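Side-chain contacts in Dna-binding protein RAP1 (Saccharomyces cerevisiae, PDB 4BJT), which binds DNA at telomeres and at repressor and activator sites, and uses its C-terminal domain to engage the Rif1 protein in shaping telomere function: residues Asp59-Pro63 and Asp64-Phe68; Phe68-Lys71 and Ile72-Thr75; Glu176-Arg179 and Lys180-Lys184. All blocks are in the same frame, centred on the assembly; numbering follows the deposited sequence. Where two conformers were deposited one is given.

Interaction 1: residues Asp59-Pro63 and Asp64-Phe68; sequences DNIDP and DTISF
Between Asp62 and Ile66 the backbone winds into a short 3-10 turn, as two successive i to i+3 bonds attest: Thr65 N donates to Asp62 O at 3.2 Å and Ile66 N to Pro63 O at 3.0 Å. Asp62 O is gripped a second time by the Thr65 hydroxyl, with OG1 donating over 2.7 Å from within the carbonyl plane. The first torsion of Thr65 (chi1 69°) sets OG1 between its own N and carbonyl carbon, where it can reach back to Asp62, and leaves the methyl CG2 to lie against Asp62 CB at 3.8 Å. CG of Asp62 lies anti to its backbone N (chi1 -179°), beside the carbonyl carbon, from where OD1 accepts the N-H of Asp64 at 2.9 Å, met from above the carboxylate plane. This i to i+2 link closes an Asx turn at the start of the 3-10 segment. It also brings Asp62 OD1 within 3.0 Å of Asp64 OD2, the two carboxylate planes 80° apart. Arg89, on helix 88-99, forms a salt bridge with Asp64 OD2 and a long, weak ion pair with Asp62 OD1, which probably eases the repulsion. A water donates to Asp64 OD1 and more weakly to Pro63 O. Apart from these polar links, Ile61 CG2 meets Ile66 CD1 at 4.0 Å, the side chains crossing at about a right angle, both resting on helix 140-150.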
loop_
_atom_site.group_PDB
_atom_site.type_symbol
_atom_site.label_atom_id
_atom_site.label_comp_id
_atom_site.label_asym_id
_atom_site.label_seq_id
_atom_site.Cartn_x
_atom_site.Cartn_y
_atom_site.Cartn_z
ATOM N N ASP C 59 4.702 4.013 -9.725
ATOM C CA ASP C 59 4.903 2.575 -9.906
ATOM C C ASP C 59 6.208 2.210 -10.605
ATOM O O ASP C 59 6.674 1.075 -10.463
ATOM C CB ASP C 59 3.775 2.015 -10.797
ATOM C CG ASP C 59 2.403 2.090 -10.180
ATOM O OD1 ASP C 59 2.306 1.944 -8.939
ATOM O OD2 ASP C 59 1.428 2.396 -10.919
ATOM N N ASN C 60 6.759 3.122 -11.403
ATOM C CA ASN C 60 7.935 2.863 -12.246
ATOM C C ASN C 60 9.258 3.312 -11.657
ATOM O O ASN C 60 10.255 3.365 -12.390
ATOM C CB ASN C 60 7.731 3.561 -13.602
ATOM C CG ASN C 60 6.538 3.136 -14.344
ATOM O OD1 ASN C 60 6.037 2.038 -14.141
ATOM N ND2 ASN C 60 6.193 3.908 -15.354
ATOM N N ILE C 61 9.305 3.591 -10.356
ATOM C CA ILE C 61 10.543 3.965 -9.665
ATOM C C ILE C 61 11.520 2.801 -9.918
ATOM O O ILE C 61 11.142 1.647 -9.744
ATOM C CB ILE C 61 10.277 4.143 -8.151
ATOM C CG1 ILE C 61 9.475 5.422 -7.908
ATOM C CG2 ILE C 61 11.607 4.161 -7.348
ATOM C CD1 ILE C 61 8.833 5.498 -6.553
ATOM N N ASP C 62 12.749 3.104 -10.328
ATOM C CA ASP C 62 13.750 2.078 -10.665
ATOM C C ASP C 62 14.219 1.403 -9.374
ATOM O O ASP C 62 14.812 2.048 -8.517
ATOM C CB ASP C 62 14.925 2.713 -11.397
ATOM C CG ASP C 62 16.017 1.751 -11.823
ATOM O OD1 ASP C 62 15.969 0.582 -11.413
ATOM O OD2 ASP C 62 16.899 2.162 -12.615
ATOM N N PRO C 63 13.913 0.110 -9.156
ATOM C CA PRO C 63 14.320 -0.521 -7.892
ATOM C C PRO C 63 15.830 -0.621 -7.711
ATOM O O PRO C 63 16.284 -0.663 -6.575
ATOM C CB PRO C 63 13.689 -1.916 -7.989
ATOM C CG PRO C 63 13.647 -2.183 -9.451
ATOM C CD PRO C 63 13.285 -0.868 -10.062
ATOM N N ASP C 64 16.595 -0.556 -8.799
ATOM C CA ASP C 64 18.062 -0.640 -8.701
ATOM C C ASP C 64 18.677 0.607 -8.087
ATOM O O ASP C 64 19.816 0.546 -7.638
ATOM C CB ASP C 64 18.670 -0.877 -10.074
ATOM C CG ASP C 64 18.052 -2.057 -10.781
ATOM O OD1 ASP C 64 17.779 -3.087 -10.096
ATOM O OD2 ASP C 64 17.658 -1.896 -11.943
ATOM N N THR C 65 17.910 1.708 -8.023
ATOM C CA THR C 65 18.332 2.961 -7.400
ATOM C C THR C 65 18.113 2.918 -5.897
ATOM O O THR C 65 18.467 3.874 -5.222
ATOM C CB THR C 65 17.580 4.174 -7.982
ATOM O OG1 THR C 65 16.193 4.172 -7.618
ATOM C CG2 THR C 65 17.751 4.309 -9.468
ATOM N N ILE C 66 17.514 1.823 -5.369
ATOM C CA ILE C 66 17.209 1.689 -3.950
ATOM C C ILE C 66 18.142 0.647 -3.349
ATOM O O ILE C 66 17.943 -0.551 -3.552
ATOM C CB ILE C 66 15.731 1.288 -3.769
ATOM C CG1 ILE C 66 14.773 2.347 -4.378
ATOM C CG2 ILE C 66 15.415 1.095 -2.267
ATOM C CD1 ILE C 66 13.331 1.954 -4.434
ATOM N N SER C 67 19.135 1.085 -2.573
ATOM C CA SER C 67 20.082 0.194 -1.928
ATOM C C SER C 67 19.305 -0.707 -0.955
ATOM O O SER C 67 18.373 -0.238 -0.295
ATOM C CB SER C 67 21.140 1.014 -1.181
ATOM O OG SER C 67 22.096 0.169 -0.573
ATOM N N PHE C 68 19.651 -1.993 -0.925
ATOM C CA PHE C 68 18.942 -2.996 -0.135
ATOM C C PHE C 68 19.793 -3.571 0.992
ATOM O O PHE C 68 20.958 -3.947 0.777
ATOM C CB PHE C 68 18.472 -4.136 -1.055
ATOM C CG PHE C 68 17.428 -5.025 -0.418
ATOM C CD1 PHE C 68 16.090 -4.701 -0.486
ATOM C CD2 PHE C 68 17.798 -6.132 0.320
ATOM C CE1 PHE C 68 15.131 -5.465 0.183
ATOM C CE2 PHE C 68 16.838 -6.908 0.973
ATOM C CZ PHE C 68 15.521 -6.581 0.884
HETATM O O HOH W 1 17.240 -3.708 -7.067
#

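Interaction 2: residues Phe68-Lys71 and Ile72-Thr75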
loop_
_atom_site.group_PDB
_atom_site.type_symbol
_atom_site.label_atom_id
_atom_site.label_comp_id
_atom_site.label_asym_id
_atom_site.label_seq_id
_atom_site.Cartn_x
_atom_site.Cartn_y
_atom_site.Cartn_z
ATOM N N PHE C 68 19.651 -1.993 -0.925
ATOM C CA PHE C 68 18.942 -2.996 -0.135
ATOM C C PHE C 68 19.793 -3.571 0.992
ATOM O O PHE C 68 20.958 -3.947 0.777
ATOM C CB PHE C 68 18.472 -4.136 -1.055
ATOM C CG PHE C 68 17.428 -5.025 -0.418
ATOM C CD1 PHE C 68 16.090 -4.701 -0.486
ATOM C CD2 PHE C 68 17.798 -6.132 0.320
ATOM C CE1 PHE C 68 15.131 -5.465 0.183
ATOM C CE2 PHE C 68 16.838 -6.908 0.973
ATOM C CZ PHE C 68 15.521 -6.581 0.884
ATOM N N PRO C 69 19.230 -3.698 2.202
ATOM C CA PRO C 69 17.885 -3.276 2.604
ATOM C C PRO C 69 17.831 -1.780 2.837
ATOM O O PRO C 69 18.804 -1.173 3.333
ATOM C CB PRO C 69 17.654 -4.025 3.917
ATOM C CG PRO C 69 19.027 -4.121 4.512
ATOM C CD PRO C 69 19.978 -4.270 3.340
ATOM N N PRO C 70 16.676 -1.167 2.548
ATOM C CA PRO C 70 16.564 0.264 2.779
ATOM C C PRO C 70 16.535 0.595 4.260
ATOM O O PRO C 70 16.072 -0.223 5.039
ATOM C CB PRO C 70 15.241 0.650 2.109
ATOM C CG PRO C 70 14.565 -0.547 1.803
ATOM C CD PRO C 70 15.462 -1.728 1.923
ATOM N N LYS C 71 17.008 1.793 4.642
ATOM C CA LYS C 71 17.048 2.220 6.047
ATOM C C LYS C 71 15.689 2.136 6.750
ATOM O O LYS C 71 15.609 1.768 7.928
ATOM C CB LYS C 71 17.634 3.640 6.168
ATOM C CG LYS C 71 18.012 4.045 7.590
ATOM C CD LYS C 71 18.391 5.535 7.711
ATOM C CE LYS C 71 19.493 5.981 6.773
ATOM N NZ LYS C 71 19.960 7.361 7.078
ATOM N N ILE C 72 14.615 2.447 6.030
ATOM C CA ILE C 72 13.274 2.419 6.623
ATOM C C ILE C 72 12.789 0.987 6.920
ATOM O O ILE C 72 11.819 0.818 7.660
ATOM C CB ILE C 72 12.285 3.138 5.676
ATOM C CG1 ILE C 72 10.950 3.523 6.369
ATOM C CG2 ILE C 72 12.040 2.332 4.393
ATOM C CD1 ILE C 72 11.065 4.532 7.469
ATOM N N ALA C 73 13.422 -0.028 6.295
ATOM C CA ALA C 73 12.980 -1.418 6.448
ATOM C C ALA C 73 13.608 -2.012 7.680
ATOM O O ALA C 73 14.699 -2.562 7.622
ATOM C CB ALA C 73 13.335 -2.241 5.208
ATOM N N THR C 74 12.951 -1.851 8.817
ATOM C CA THR C 74 13.451 -2.294 10.094
ATOM C C THR C 74 12.879 -3.652 10.483
ATOM O O THR C 74 11.870 -4.088 9.924
ATOM C CB THR C 74 13.084 -1.242 11.147
ATOM O OG1 THR C 74 11.680 -1.039 11.067
ATOM C CG2 THR C 74 13.737 0.093 10.874
ATOM N N THR C 75 13.489 -4.283 11.507
ATOM C CA THR C 75 13.022 -5.593 12.002
ATOM C C THR C 75 11.673 -5.518 12.706
ATOM O O THR C 75 11.067 -6.572 12.921
ATOM C CB THR C 75 14.075 -6.286 12.862
ATOM O OG1 THR C 75 14.296 -5.518 14.059
ATOM C CG2 THR C 75 15.375 -6.532 12.113
HETATM O O HOH W 2 17.241 -1.867 7.407
#
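Beside the contact of Pro70 with Ala73, the flat group of this stretch, the phenyl ring of Phe68, carries Pro69 CB on one face, 4.1 Å above the plane and offset toward the rim, and meets the ring of Phe82 with the planes at about 50°. The peptide bond between Phe68 and Pro69 is cis, which brings the proline back beside the preceding aromatic side chain. Pro70 and Ala73 make an apolar contact of ring and methyl: Ala73 CB sits 3.9 Å from Pro70 CD and hardly farther from CG. Here the chain reverses in a type I beta turn from Pro70 to Ala73, with Lys71 and Ile72 at its corners. The closing bond runs from Ala73 N to Pro70 O at 2.9 Å, with an N-H...O angle of 152°. Pro70 O also accepts from a water at 3.1 Å; that water donates to Ala73 O at 2.6 Å as well and so ties the two arms of the turn together. Ala73 is in addition the centre of an inverse gamma turn, so the chain bends again as soon as the first turn ends. Ile72 has CG1 anti to its backbone N (chi1 -163°), which leaves CG2 as the branch facing back to Pro70 CB, a loose apolar approach at 4.3 Å. Thr74 lays its methyl CG2 3.9 Å from Lys71 O, while its hydroxyl is hydrogen-bonded to Asp76. Pro70 and Ile72 rest on Phe148 of helix 140-150, Ile72 also touching Met147, whereas Pro69 and Ala73 face helix 80-83 through Phe83 and Phe82, so that the double bend bridges these two helices.

Interaction 3: residues Glu176-Arg179 and Lys180-Lys184; sequences EQIR and KLVKK
Two bends bring Glu176 to Arg179 on one flank of a helix: Glu176 folds at chi2 (77°) and Arg179 at chi3 (65°), each with CG anti to the backbone N, while Lys180 reaches the pair by an extended chain, its CG anti to the carbonyl carbon. Glu176 OE2 thereby comes to the guanidinium edge of Arg179, where NH2 donates to it at 3.1 Å, in the guanidinium plane and nearly along the C-O axis of the acceptor. This is an i to i+3 salt bridge in which OE2 takes one good bond from NH2 and a weak second one from NE. The Lys180 methylenes cross the pair at a slant: CG lies 3.7 Å from Arg179 NH2 and CE 3.9 Å from Glu176 OE2. Lys180 NZ stops 5.0 Å from Glu176 OE2, so any attraction there would be longer-range. Four alpha-helical i to i+4 bonds supply the frame, from Lys180 N to Glu176 O at 3.1 Å through to Lys183 N on Arg179 O. On another flank Ile178 CD1 approaches Leu181 CD2 at 4.2 Å, and Ile178 CG2 lies 4.4 Å from Val182 CG1. The helix, 175-185, belongs to the Rap1 C-terminal domain; Leu181, the buried one, packs on Leu170 of helix 164-171 and on Trp162, and Ile178 and Val182, partly exposed, both touch Met190 of helix 187-198.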
loop_
_atom_site.group_PDB
_atom_site.type_symbol
_atom_site.label_atom_id
_atom_site.label_comp_id
_atom_site.label_asym_id
_atom_site.label_seq_id
_atom_site.Cartn_x
_atom_site.Cartn_y
_atom_site.Cartn_z
ATOM N N GLU C 176 -12.191 22.992 0.405
ATOM C CA GLU C 176 -10.769 23.081 0.037
ATOM C C GLU C 176 -10.024 21.774 0.313
ATOM O O GLU C 176 -9.218 21.335 -0.516
ATOM C CB GLU C 176 -10.095 24.231 0.814
ATOM C CG GLU C 176 -8.652 24.539 0.426
ATOM C CD GLU C 176 -8.475 25.312 -0.867
ATOM O OE1 GLU C 176 -9.123 26.373 -1.022
ATOM O OE2 GLU C 176 -7.634 24.894 -1.697
ATOM N N GLN C 177 -10.254 21.172 1.497
ATOM C CA GLN C 177 -9.594 19.919 1.869
ATOM C C GLN C 177 -10.039 18.784 0.963
ATOM O O GLN C 177 -9.204 17.979 0.550
ATOM C CB GLN C 177 -9.850 19.568 3.337
ATOM C CG GLN C 177 -9.136 20.503 4.305
ATOM C CD GLN C 177 -9.384 20.105 5.739
ATOM O OE1 GLN C 177 -8.989 19.024 6.171
ATOM N NE2 GLN C 177 -10.005 20.969 6.528
ATOM N N ILE C 178 -11.339 18.754 0.604
ATOM C CA ILE C 178 -11.874 17.741 -0.315
ATOM C C ILE C 178 -11.297 17.938 -1.723
ATOM O O ILE C 178 -10.967 16.934 -2.373
ATOM C CB ILE C 178 -13.424 17.719 -0.289
ATOM C CG1 ILE C 178 -13.948 17.269 1.091
ATOM C CG2 ILE C 178 -14.006 16.846 -1.403
ATOM C CD1 ILE C 178 -13.576 15.886 1.513
ATOM N N ARG C 179 -11.135 19.199 -2.171
ATOM C CA ARG C 179 -10.536 19.481 -3.490
ATOM C C ARG C 179 -9.117 18.899 -3.550
ATOM O O ARG C 179 -8.764 18.235 -4.527
ATOM C CB ARG C 179 -10.499 21.002 -3.771
ATOM C CG ARG C 179 -10.027 21.349 -5.188
ATOM C CD ARG C 179 -9.674 22.828 -5.358
ATOM N NE ARG C 179 -8.526 23.229 -4.538
ATOM C CZ ARG C 179 -7.246 22.958 -4.801
ATOM N NH1 ARG C 179 -6.909 22.265 -5.888
ATOM N NH2 ARG C 179 -6.292 23.373 -3.975
ATOM N N LYS C 180 -8.295 19.156 -2.519
ATOM C CA LYS C 180 -6.927 18.653 -2.480
ATOM C C LYS C 180 -6.890 17.129 -2.395
ATOM O O LYS C 180 -6.040 16.466 -3.000
ATOM C CB LYS C 180 -6.161 19.245 -1.294
ATOM C CG LYS C 180 -5.850 20.718 -1.458
ATOM C CD LYS C 180 -5.020 21.236 -0.289
ATOM C CE LYS C 180 -4.614 22.682 -0.456
ATOM N NZ LYS C 180 -3.590 23.087 0.546
ATOM N N LEU C 181 -7.814 16.581 -1.622
ATOM C CA LEU C 181 -7.929 15.165 -1.474
ATOM C C LEU C 181 -8.285 14.465 -2.780
ATOM O O LEU C 181 -7.665 13.444 -3.096
ATOM C CB LEU C 181 -8.977 14.886 -0.400
ATOM C CG LEU C 181 -9.085 13.489 0.068
ATOM C CD1 LEU C 181 -7.787 13.037 0.735
ATOM C CD2 LEU C 181 -10.213 13.368 1.048
ATOM N N VAL C 182 -9.270 14.989 -3.531
ATOM C CA VAL C 182 -9.653 14.354 -4.800
ATOM C C VAL C 182 -8.577 14.567 -5.825
ATOM O O VAL C 182 -8.392 13.709 -6.667
ATOM C CB VAL C 182 -11.054 14.684 -5.352
ATOM C CG1 VAL C 182 -12.113 14.277 -4.368
ATOM C CG2 VAL C 182 -11.172 16.138 -5.767
ATOM N N LYS C 183 -7.818 15.670 -5.748
ATOM C CA LYS C 183 -6.688 15.872 -6.659
ATOM C C LYS C 183 -5.618 14.770 -6.440
ATOM O O LYS C 183 -5.002 14.286 -7.396
ATOM C CB LYS C 183 -6.095 17.267 -6.441
ATOM C CG LYS C 183 -4.876 17.558 -7.287
ATOM C CD LYS C 183 -4.607 19.059 -7.365
ATOM C CE LYS C 183 -3.341 19.404 -8.127
ATOM N NZ LYS C 183 -3.445 19.151 -9.598
ATOM N N LYS C 184 -5.425 14.367 -5.178
ATOM C CA LYS C 184 -4.482 13.319 -4.837
ATOM C C LYS C 184 -4.951 11.939 -5.245
ATOM O O LYS C 184 -4.213 11.199 -5.887
ATOM C CB LYS C 184 -4.184 13.359 -3.328
ATOM C CG LYS C 184 -3.225 12.290 -2.844
ATOM C CD LYS C 184 -2.983 12.406 -1.350
ATOM C CE LYS C 184 -1.893 11.455 -0.925
ATOM N NZ LYS C 184 -1.652 11.513 0.544
#

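How the interactions relate
Interactions 1 and 2 follow each other along the loop between helices 56-59 and 80-83, share Phe68, and have centres 13 Å apart; both lay an isoleucine against helix 140-150. Interaction 1 lies at the surface, and carboxylates, a hydroxyl and an arginine from helix 88-99 dominate it. Interaction 2 is partly buried, and proline, alanine and isoleucine side chains carry it, with polar links limited mainly to backbone and water. Interaction 3 stands apart on helix 175-185, about 12 Å from interaction 1 between nearest atoms and about 16 Å from interaction 2. There regular helical spacing, not turns, places a surface salt bridge on one flank and an apolar group, of which only Leu181 is buried, on another.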